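Local atomic coordinates of glycogen synthase (Cyanobacterium sp. CLg1, PDB entry 6GNF), a protein that belongs to the bacterial glycogen (starch) synthase family, built of two Rossmann-like domains with a bound ADP in the cleft between them. Residues N439-V451 / F511-V523. Residues are numbered along the deposited sequence; the frame is centred on the assembly and turned at random.
Sequences NQLYAMMYGTIPV and FKKMRLDCMANDV. With ADP (adenosine-5'-diphosphate), chain F.
The carbonyl oxygen of Met444 is met across the contact by the CA-H of Met519, at a bent angle with Met519 CA 3.4 Å from Met444 O, and also accepts the backbone N-H of Gly447 (Met444 O to Gly447 N, 3.0 Å). Gly447, at positive phi (76°), closes helix 439-445 in a Schellman motif: Met519 CG packs tightly on its CA at 3.5 Å, and Arg515 CG touches its carbonyl oxygen. Helix 509-520 thereby packs on a helix-strand unit of the domain with the six-stranded parallel sheet; the axes of 439-445 and 511-520 come within 8.1 Å and cross at -112°. Met444 CG meets Cys518 SG at 3.7 Å. The Met444 chain is extended to SD and then bends (chi3 -74°); there Asn521 ND2 gives Met444 SD a weak hydrogen bond of 3.5 Å. Val523 divides its methyls, CG1 against Leu441 CD2 and CG2 against Met445 CG. On strand 449-452, the side chain of Ile449 crosses that of Met514 at about a right angle, Ile449 CG2 3.8 Å from Met514 SD, while its CD1 approaches the Phe511 ring obliquely. Asn439 OD1 accepts a weak hydrogen bond from ADP O2'. Sulfur and hydrocarbon dominate the contact, and the one hydrogen bond across it, from Asn521, is weak, so cohesion probably rests mainly on apolar fit.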
ATOM      1  N   ASN A 439       2.857   8.620  -3.644  1.00 60.12           N
ATOM      2  CA  ASN A 439       3.451   9.945  -3.546  1.00 63.79           C
ATOM      3  C   ASN A 439       3.613  10.653  -4.864  1.00 61.58           C
ATOM      4  O   ASN A 439       3.309  11.836  -4.955  1.00 62.81           O
ATOM      5  CB  ASN A 439       4.828   9.872  -2.908  1.00 70.71           C
ATOM      6  CG  ASN A 439       4.773   9.791  -1.408  1.00 78.11           C
ATOM      7  OD1 ASN A 439       3.721   9.531  -0.810  1.00 83.77           O
ATOM      8  ND2 ASN A 439       5.922   9.986  -0.785  1.00 83.23           N
ATOM      9  N   GLN A 440       4.100   9.933  -5.868  1.00 59.18           N
ATOM     10  CA  GLN A 440       4.416  10.546  -7.154  1.00 60.68           C
ATOM     11  C   GLN A 440       3.154  11.026  -7.874  1.00 61.03           C
ATOM     12  O   GLN A 440       3.203  12.016  -8.601  1.00 62.61           O
ATOM     13  CB  GLN A 440       5.245   9.601  -8.036  1.00 59.73           C
ATOM     14  CG  GLN A 440       4.475   8.482  -8.729  1.00 59.61           C
ATOM     15  CD  GLN A 440       4.262   7.250  -7.865  1.00 57.48           C
ATOM     16  OE1 GLN A 440       4.419   7.282  -6.635  1.00 56.47           O
ATOM     17  NE2 GLN A 440       3.949   6.144  -8.512  1.00 57.32           N
ATOM     18  N   LEU A 441       2.031  10.358  -7.628  1.00 60.65           N
ATOM     19  CA  LEU A 441       0.757  10.752  -8.224  1.00 61.45           C
ATOM     20  C   LEU A 441       0.276  12.049  -7.593  1.00 62.92           C
ATOM     21  O   LEU A 441      -0.069  13.007  -8.293  1.00 61.56           O
ATOM     22  CB  LEU A 441      -0.293   9.662  -8.035  1.00 59.73           C
ATOM     23  CG  LEU A 441       0.057   8.248  -8.507  1.00 59.31           C
ATOM     24  CD1 LEU A 441      -1.146   7.331  -8.339  1.00 59.83           C
ATOM     25  CD2 LEU A 441       0.532   8.241  -9.948  1.00 61.46           C
ATOM     26  N   TYR A 442       0.294  12.096  -6.265  1.00 64.44           N
ATOM     27  CA  TYR A 442      -0.033  13.319  -5.550  1.00 67.08           C
ATOM     28  C   TYR A 442       0.862  14.454  -6.023  1.00 67.60           C
ATOM     29  O   TYR A 442       0.385  15.545  -6.350  1.00 69.63           O
ATOM     30  CB  TYR A 442       0.144  13.136  -4.042  1.00 69.32           C
ATOM     31  CG  TYR A 442      -0.840  12.205  -3.370  1.00 73.20           C
ATOM     32  CD1 TYR A 442      -2.116  12.005  -3.877  1.00 76.07           C
ATOM     33  CD2 TYR A 442      -0.499  11.552  -2.192  1.00 75.34           C
ATOM     34  CE1 TYR A 442      -3.015  11.166  -3.246  1.00 77.45           C
ATOM     35  CE2 TYR A 442      -1.396  10.716  -1.553  1.00 78.68           C
ATOM     36  CZ  TYR A 442      -2.652  10.527  -2.087  1.00 80.43           C
ATOM     37  OH  TYR A 442      -3.534   9.683  -1.455  1.00 88.43           O
ATOM     38  N   ALA A 443       2.164  14.201  -6.047  1.00 65.22           N
ATOM     39  CA  ALA A 443       3.137  15.217  -6.410  1.00 65.39           C
ATOM     40  C   ALA A 443       2.812  15.843  -7.762  1.00 64.99           C
ATOM     41  O   ALA A 443       2.832  17.061  -7.909  1.00 66.62           O
ATOM     42  CB  ALA A 443       4.536  14.623  -6.427  1.00 65.23           C
ATOM     43  N   MET A 444       2.526  15.011  -8.754  1.00 64.29           N
ATOM     44  CA  MET A 444       2.233  15.503 -10.091  1.00 65.48           C
ATOM     45  C   MET A 444       0.999  16.399 -10.127  1.00 67.62           C
ATOM     46  O   MET A 444       0.979  17.388 -10.845  1.00 71.51           O
ATOM     47  CB  MET A 444       2.118  14.347 -11.089  1.00 65.16           C
ATOM     48  CG  MET A 444       3.467  13.716 -11.406  1.00 65.53           C
ATOM     49  SD  MET A 444       3.451  12.462 -12.698  1.00 66.20           S
ATOM     50  CE  MET A 444       2.674  11.095 -11.849  1.00 63.64           C
ATOM     51  N   MET A 445      -0.032  16.074  -9.358  1.00 67.39           N
ATOM     52  CA  MET A 445      -1.218  16.936  -9.297  1.00 69.96           C
ATOM     53  C   MET A 445      -0.906  18.322  -8.735  1.00 68.52           C
ATOM     54  O   MET A 445      -1.612  19.276  -9.037  1.00 69.18           O
ATOM     55  CB  MET A 445      -2.320  16.298  -8.457  1.00 73.29           C
ATOM     56  CG  MET A 445      -2.973  15.098  -9.090  1.00 77.96           C
ATOM     57  SD  MET A 445      -4.201  14.331  -7.994  1.00 86.73           S
ATOM     58  CE  MET A 445      -5.473  15.597  -7.967  1.00 91.38           C
ATOM     59  N   TYR A 446       0.149  18.416  -7.926  1.00 66.50           N
ATOM     60  CA  TYR A 446       0.598  19.689  -7.360  1.00 67.69           C
ATOM     61  C   TYR A 446       1.676  20.381  -8.215  1.00 68.42           C
ATOM     62  O   TYR A 446       2.180  21.431  -7.836  1.00 69.21           O
ATOM     63  CB  TYR A 446       1.120  19.476  -5.929  1.00 67.33           C
ATOM     64  CG  TYR A 446       0.023  19.281  -4.892  1.00 66.39           C
ATOM     65  CD1 TYR A 446      -0.743  18.131  -4.878  1.00 65.87           C
ATOM     66  CD2 TYR A 446      -0.233  20.247  -3.927  1.00 68.06           C
ATOM     67  CE1 TYR A 446      -1.743  17.939  -3.942  1.00 66.28           C
ATOM     68  CE2 TYR A 446      -1.233  20.068  -2.981  1.00 68.44           C
ATOM     69  CZ  TYR A 446      -1.984  18.907  -2.991  1.00 67.44           C
ATOM     70  OH  TYR A 446      -2.995  18.701  -2.061  1.00 67.47           O
ATOM     71  N   GLY A 447       2.044  19.788  -9.346  1.00 68.07           N
ATOM     72  CA  GLY A 447       3.092  20.344 -10.202  1.00 69.48           C
ATOM     73  C   GLY A 447       4.485  20.101  -9.651  1.00 68.61           C
ATOM     74  O   GLY A 447       5.444  20.769 -10.021  1.00 69.70           O
ATOM     75  N   THR A 448       4.591  19.120  -8.764  1.00 68.08           N
ATOM     76  CA  THR A 448       5.854  18.761  -8.140  1.00 67.20           C
ATOM     77  C   THR A 448       6.407  17.558  -8.898  1.00 66.34           C
ATOM     78  O   THR A 448       5.721  16.554  -9.067  1.00 63.69           O
ATOM     79  CB  THR A 448       5.647  18.443  -6.642  1.00 65.46           C
ATOM     80  OG1 THR A 448       5.192  19.625  -5.965  1.00 66.50           O
ATOM     81  CG2 THR A 448       6.932  17.965  -5.985  1.00 64.61           C
ATOM     82  N   ILE A 449       7.658  17.666  -9.329  1.00 66.94           N
ATOM     83  CA  ILE A 449       8.230  16.737 -10.297  1.00 66.91           C
ATOM     84  C   ILE A 449       8.861  15.518  -9.624  1.00 66.43           C
ATOM     85  O   ILE A 449       9.781  15.671  -8.815  1.00 68.71           O
ATOM     86  CB  ILE A 449       9.290  17.451 -11.154  1.00 68.44           C
ATOM     87  CG1 ILE A 449       8.613  18.505 -12.035  1.00 70.62           C
ATOM     88  CG2 ILE A 449      10.055  16.451 -12.009  1.00 68.95           C
ATOM     89  CD1 ILE A 449       9.560  19.517 -12.642  1.00 72.90           C
ATOM     90  N   PRO A 450       8.398  14.301  -9.979  1.00 64.29           N
ATOM     91  CA  PRO A 450       8.999  13.104  -9.392  1.00 62.59           C
ATOM     92  C   PRO A 450      10.423  12.812  -9.873  1.00 63.34           C
ATOM     93  O   PRO A 450      10.720  12.931 -11.064  1.00 62.26           O
ATOM     94  CB  PRO A 450       8.056  11.970  -9.835  1.00 62.13           C
ATOM     95  CG  PRO A 450       6.791  12.641 -10.241  1.00 62.36           C
ATOM     96  CD  PRO A 450       7.205  13.973 -10.779  1.00 64.33           C
ATOM     97  N   VAL A 451      11.280  12.434  -8.927  1.00 63.43           N
ATOM     98  CA  VAL A 451      12.602  11.899  -9.215  1.00 63.91           C
ATOM     99  C   VAL A 451      12.647  10.560  -8.491  1.00 63.04           C
ATOM    100  O   VAL A 451      12.756  10.514  -7.268  1.00 62.55           O
ATOM    101  CB  VAL A 451      13.727  12.838  -8.730  1.00 64.59           C
ATOM    102  CG1 VAL A 451      15.096  12.294  -9.095  1.00 65.99           C
ATOM    103  CG2 VAL A 451      13.540  14.230  -9.296  1.00 66.38           C
ATOM    104  N   PHE A 511      11.585  23.134 -17.225  1.00 91.58           N
ATOM    105  CA  PHE A 511      11.116  22.940 -15.859  1.00 88.98           C
ATOM    106  C   PHE A 511       9.680  23.426 -15.724  1.00 88.17           C
ATOM    107  O   PHE A 511       8.818  22.678 -15.264  1.00 84.98           O
ATOM    108  CB  PHE A 511      12.053  23.655 -14.873  1.00 89.56           C
ATOM    109  CG  PHE A 511      11.558  23.690 -13.456  1.00 88.72           C
ATOM    110  CD1 PHE A 511      10.758  24.733 -13.014  1.00 87.52           C
ATOM    111  CD2 PHE A 511      11.920  22.693 -12.551  1.00 88.70           C
ATOM    112  CE1 PHE A 511      10.313  24.775 -11.705  1.00 87.39           C
ATOM    113  CE2 PHE A 511      11.468  22.727 -11.242  1.00 86.44           C
ATOM    114  CZ  PHE A 511      10.665  23.770 -10.818  1.00 85.95           C
ATOM    115  N   LYS A 512       9.425  24.664 -16.142  1.00 89.04           N
ATOM    116  CA  LYS A 512       8.073  25.231 -16.108  1.00 90.67           C
ATOM    117  C   LYS A 512       7.072  24.383 -16.883  1.00 88.37           C
ATOM    118  O   LYS A 512       5.937  24.196 -16.431  1.00 85.57           O
ATOM    119  CB  LYS A 512       8.049  26.660 -16.662  1.00 96.04           C
ATOM    120  CG  LYS A 512       8.088  27.759 -15.609  1.00 99.41           C
ATOM    121  CD  LYS A 512       9.466  27.932 -14.986  1.00102.69           C
ATOM    122  CE  LYS A 512       9.901  29.396 -14.979  1.00109.24           C
ATOM    123  NZ  LYS A 512       8.923  30.309 -14.321  1.00111.31           N
ATOM    124  N   LYS A 513       7.492  23.886 -18.044  1.00 87.69           N
ATOM    125  CA  LYS A 513       6.626  23.065 -18.882  1.00 88.42           C
ATOM    126  C   LYS A 513       6.334  21.715 -18.228  1.00 83.87           C
ATOM    127  O   LYS A 513       5.198  21.242 -18.271  1.00 81.67           O
ATOM    128  CB  LYS A 513       7.253  22.844 -20.259  1.00 92.71           C
ATOM    129  CG  LYS A 513       6.317  22.188 -21.266  1.00 95.56           C
ATOM    130  CD  LYS A 513       7.056  21.800 -22.538  1.00 98.84           C
ATOM    131  CE  LYS A 513       6.094  21.408 -23.649  1.00101.12           C
ATOM    132  NZ  LYS A 513       5.220  20.267 -23.265  1.00 99.27           N
ATOM    133  N   MET A 514       7.357  21.113 -17.621  1.00 81.48           N
ATOM    134  CA  MET A 514       7.213  19.809 -16.971  1.00 78.34           C
ATOM    135  C   MET A 514       6.195  19.861 -15.826  1.00 75.67           C
ATOM    136  O   MET A 514       5.440  18.904 -15.612  1.00 73.01           O
ATOM    137  CB  MET A 514       8.569  19.292 -16.470  1.00 77.73           C
ATOM    138  CG  MET A 514       8.553  17.834 -16.029  1.00 75.11           C
ATOM    139  SD  MET A 514      10.181  17.113 -15.706  1.00 75.48           S
ATOM    140  CE  MET A 514      10.736  16.712 -17.358  1.00 76.88           C
ATOM    141  N   ARG A 515       6.177  20.963 -15.084  1.00 75.08           N
ATOM    142  CA  ARG A 515       5.202  21.139 -14.009  1.00 73.78           C
ATOM    143  C   ARG A 515       3.779  21.207 -14.539  1.00 73.56           C
ATOM    144  O   ARG A 515       2.877  20.635 -13.955  1.00 72.15           O
ATOM    145  CB  ARG A 515       5.497  22.408 -13.215  1.00 74.09           C
ATOM    146  CG  ARG A 515       6.835  22.391 -12.499  1.00 74.52           C
ATOM    147  CD  ARG A 515       6.933  23.522 -11.493  1.00 75.70           C
ATOM    148  NE  ARG A 515       6.589  24.816 -12.079  1.00 78.00           N
ATOM    149  CZ  ARG A 515       6.592  25.957 -11.402  1.00 79.76           C
ATOM    150  NH1 ARG A 515       6.263  27.093 -12.006  1.00 81.37           N
ATOM    151  NH2 ARG A 515       6.929  25.977 -10.118  1.00 79.23           N
ATOM    152  N   LEU A 516       3.582  21.966 -15.611  1.00 76.41           N
ATOM    153  CA  LEU A 516       2.267  22.086 -16.231  1.00 77.44           C
ATOM    154  C   LEU A 516       1.816  20.747 -16.787  1.00 76.33           C
ATOM    155  O   LEU A 516       0.650  20.380 -16.631  1.00 74.29           O
ATOM    156  CB  LEU A 516       2.270  23.162 -17.328  1.00 81.81           C
ATOM    157  CG  LEU A 516       1.878  24.592 -16.922  1.00 83.90           C
ATOM    158  CD1 LEU A 516       2.329  24.962 -15.513  1.00 83.66           C
ATOM    159  CD2 LEU A 516       2.417  25.600 -17.929  1.00 85.94           C
ATOM    160  N   ASP A 517       2.747  20.007 -17.391  1.00 77.20           N
ATOM    161  CA  ASP A 517       2.454  18.672 -17.929  1.00 76.89           C
ATOM    162  C   ASP A 517       2.075  17.708 -16.807  1.00 74.23           C
ATOM    163  O   ASP A 517       1.159  16.898 -16.962  1.00 74.30           O
ATOM    164  CB  ASP A 517       3.650  18.108 -18.711  1.00 78.29           C
ATOM    165  CG  ASP A 517       3.881  18.822 -20.036  1.00 82.05           C
ATOM    166  OD1 ASP A 517       3.212  19.848 -20.267  1.00 84.54           O
ATOM    167  OD2 ASP A 517       4.736  18.375 -20.835  1.00 83.23           O
ATOM    168  N   CYS A 518       2.771  17.818 -15.678  1.00 71.84           N
ATOM    169  CA  CYS A 518       2.443  17.042 -14.499  1.00 69.14           C
ATOM    170  C   CYS A 518       1.038  17.366 -14.010  1.00 68.23           C
ATOM    171  O   CYS A 518       0.272  16.456 -13.718  1.00 66.84           O
ATOM    172  CB  CYS A 518       3.447  17.296 -13.370  1.00 68.17           C
ATOM    173  SG  CYS A 518       5.006  16.390 -13.534  1.00 69.27           S
ATOM    174  N   MET A 519       0.709  18.649 -13.902  1.00 68.90           N
ATOM    175  CA  MET A 519      -0.613  19.045 -13.404  1.00 69.52           C
ATOM    176  C   MET A 519      -1.740  18.622 -14.351  1.00 70.25           C
ATOM    177  O   MET A 519      -2.844  18.353 -13.910  1.00 68.16           O
ATOM    178  CB  MET A 519      -0.678  20.548 -13.124  1.00 70.87           C
ATOM    179  CG  MET A 519       0.164  20.976 -11.933  1.00 70.96           C
ATOM    180  SD  MET A 519      -0.110  22.686 -11.437  1.00 74.13           S
ATOM    181  CE  MET A 519      -1.722  22.556 -10.671  1.00 71.74           C
ATOM    182  N   ALA A 520      -1.449  18.540 -15.647  1.00 74.31           N
ATOM    183  CA  ALA A 520      -2.434  18.109 -16.643  1.00 74.95           C
ATOM    184  C   ALA A 520      -2.584  16.588 -16.700  1.00 73.78           C
ATOM    185  O   ALA A 520      -3.500  16.085 -17.342  1.00 73.75           O
ATOM    186  CB  ALA A 520      -2.058  18.640 -18.014  1.00 75.86           C
ATOM    187  N   ASN A 521      -1.668  15.870 -16.049  1.00 73.23           N
ATOM    188  CA  ASN A 521      -1.665  14.409 -16.035  1.00 70.80           C
ATOM    189  C   ASN A 521      -2.808  13.844 -15.204  1.00 68.73           C
ATOM    190  O   ASN A 521      -2.872  14.070 -13.997  1.00 68.05           O
ATOM    191  CB  ASN A 521      -0.331  13.904 -15.481  1.00 69.81           C
ATOM    192  CG  ASN A 521      -0.161  12.407 -15.624  1.00 69.42           C
ATOM    193  OD1 ASN A 521      -0.795  11.783 -16.467  1.00 70.05           O
ATOM    194  ND2 ASN A 521       0.715  11.826 -14.802  1.00 69.82           N
ATOM    195  N   ASP A 522      -3.701  13.100 -15.847  1.00 68.99           N
ATOM    196  CA  ASP A 522      -4.863  12.531 -15.168  1.00 69.26           C
ATOM    197  C   ASP A 522      -4.472  11.236 -14.448  1.00 65.45           C
ATOM    198  O   ASP A 522      -4.121  10.244 -15.076  1.00 62.61           O
ATOM    199  CB  ASP A 522      -5.987  12.279 -16.173  1.00 72.96           C
ATOM    200  CG  ASP A 522      -7.210  11.631 -15.545  1.00 76.13           C
ATOM    201  OD1 ASP A 522      -7.487  11.841 -14.338  1.00 76.31           O
ATOM    202  OD2 ASP A 522      -7.903  10.898 -16.283  1.00 82.23           O
ATOM    203  N   VAL A 523      -4.510  11.276 -13.122  1.00 64.55           N
ATOM    204  CA  VAL A 523      -4.147  10.136 -12.286  1.00 64.27           C
ATOM    205  C   VAL A 523      -5.331   9.682 -11.416  1.00 63.61           C
ATOM    206  O   VAL A 523      -5.139   9.106 -10.348  1.00 62.61           O
ATOM    207  CB  VAL A 523      -2.914  10.457 -11.404  1.00 63.63           C
ATOM    208  CG1 VAL A 523      -1.673  10.600 -12.262  1.00 65.48           C
ATOM    209  CG2 VAL A 523      -3.119  11.719 -10.579  1.00 63.84           C
TER
HETATM  210  PB  ADP F 601       3.419   2.413   0.853  1.00 64.14           P
HETATM  211  O1B ADP F 601       4.379   1.432   0.231  1.00 64.43           O
HETATM  212  O2B ADP F 601       1.974   2.078   0.602  1.00 64.53           O
HETATM  213  O3B ADP F 601       3.764   2.777   2.271  1.00 60.91           O
HETATM  214  PA  ADP F 601       2.652   4.495  -0.989  1.00 84.47           P
HETATM  215  O1A ADP F 601       1.910   3.500  -1.872  1.00 69.12           O
HETATM  216  O2A ADP F 601       3.402   5.672  -1.599  1.00 82.66           O
HETATM  217  O3A ADP F 601       3.705   3.749  -0.009  1.00 74.64           O
HETATM  218  O5' ADP F 601       1.610   5.094   0.093  1.00 84.56           O
HETATM  219  C5' ADP F 601       2.056   5.665   1.328  1.00 81.96           C
HETATM  220  C4' ADP F 601       1.094   6.788   1.696  1.00 81.16           C
HETATM  221  O4' ADP F 601       1.267   7.227   3.045  1.00 75.86           O
HETATM  222  C3' ADP F 601       1.331   7.999   0.817  1.00 81.16           C
HETATM  223  O3' ADP F 601       0.052   8.508   0.424  1.00 85.18           O
HETATM  224  C2' ADP F 601       2.099   8.964   1.692  1.00 76.78           C
HETATM  225  O2' ADP F 601       1.714  10.294   1.356  1.00 80.62           O
HETATM  226  C1' ADP F 601       1.695   8.588   3.107  1.00 75.05           C
HETATM  227  N9  ADP F 601       2.756   8.673   4.148  1.00 73.68           N
HETATM  228  C8  ADP F 601       3.798   7.830   4.312  1.00 74.67           C
HETATM  229  N7  ADP F 601       4.554   8.183   5.388  1.00 71.25           N
HETATM  230  C5  ADP F 601       3.982   9.268   5.939  1.00 70.72           C
HETATM  231  C6  ADP F 601       4.249  10.157   7.089  1.00 69.42           C
HETATM  232  N6  ADP F 601       5.310   9.956   7.895  1.00 72.60           N
HETATM  233  N1  ADP F 601       3.402  11.184   7.312  1.00 70.28           N
HETATM  234  C2  ADP F 601       2.337  11.418   6.527  1.00 70.62           C
HETATM  235  N3  ADP F 601       2.037  10.647   5.466  1.00 72.08           N
HETATM  236  C4  ADP F 601       2.797   9.579   5.126  1.00 71.99           C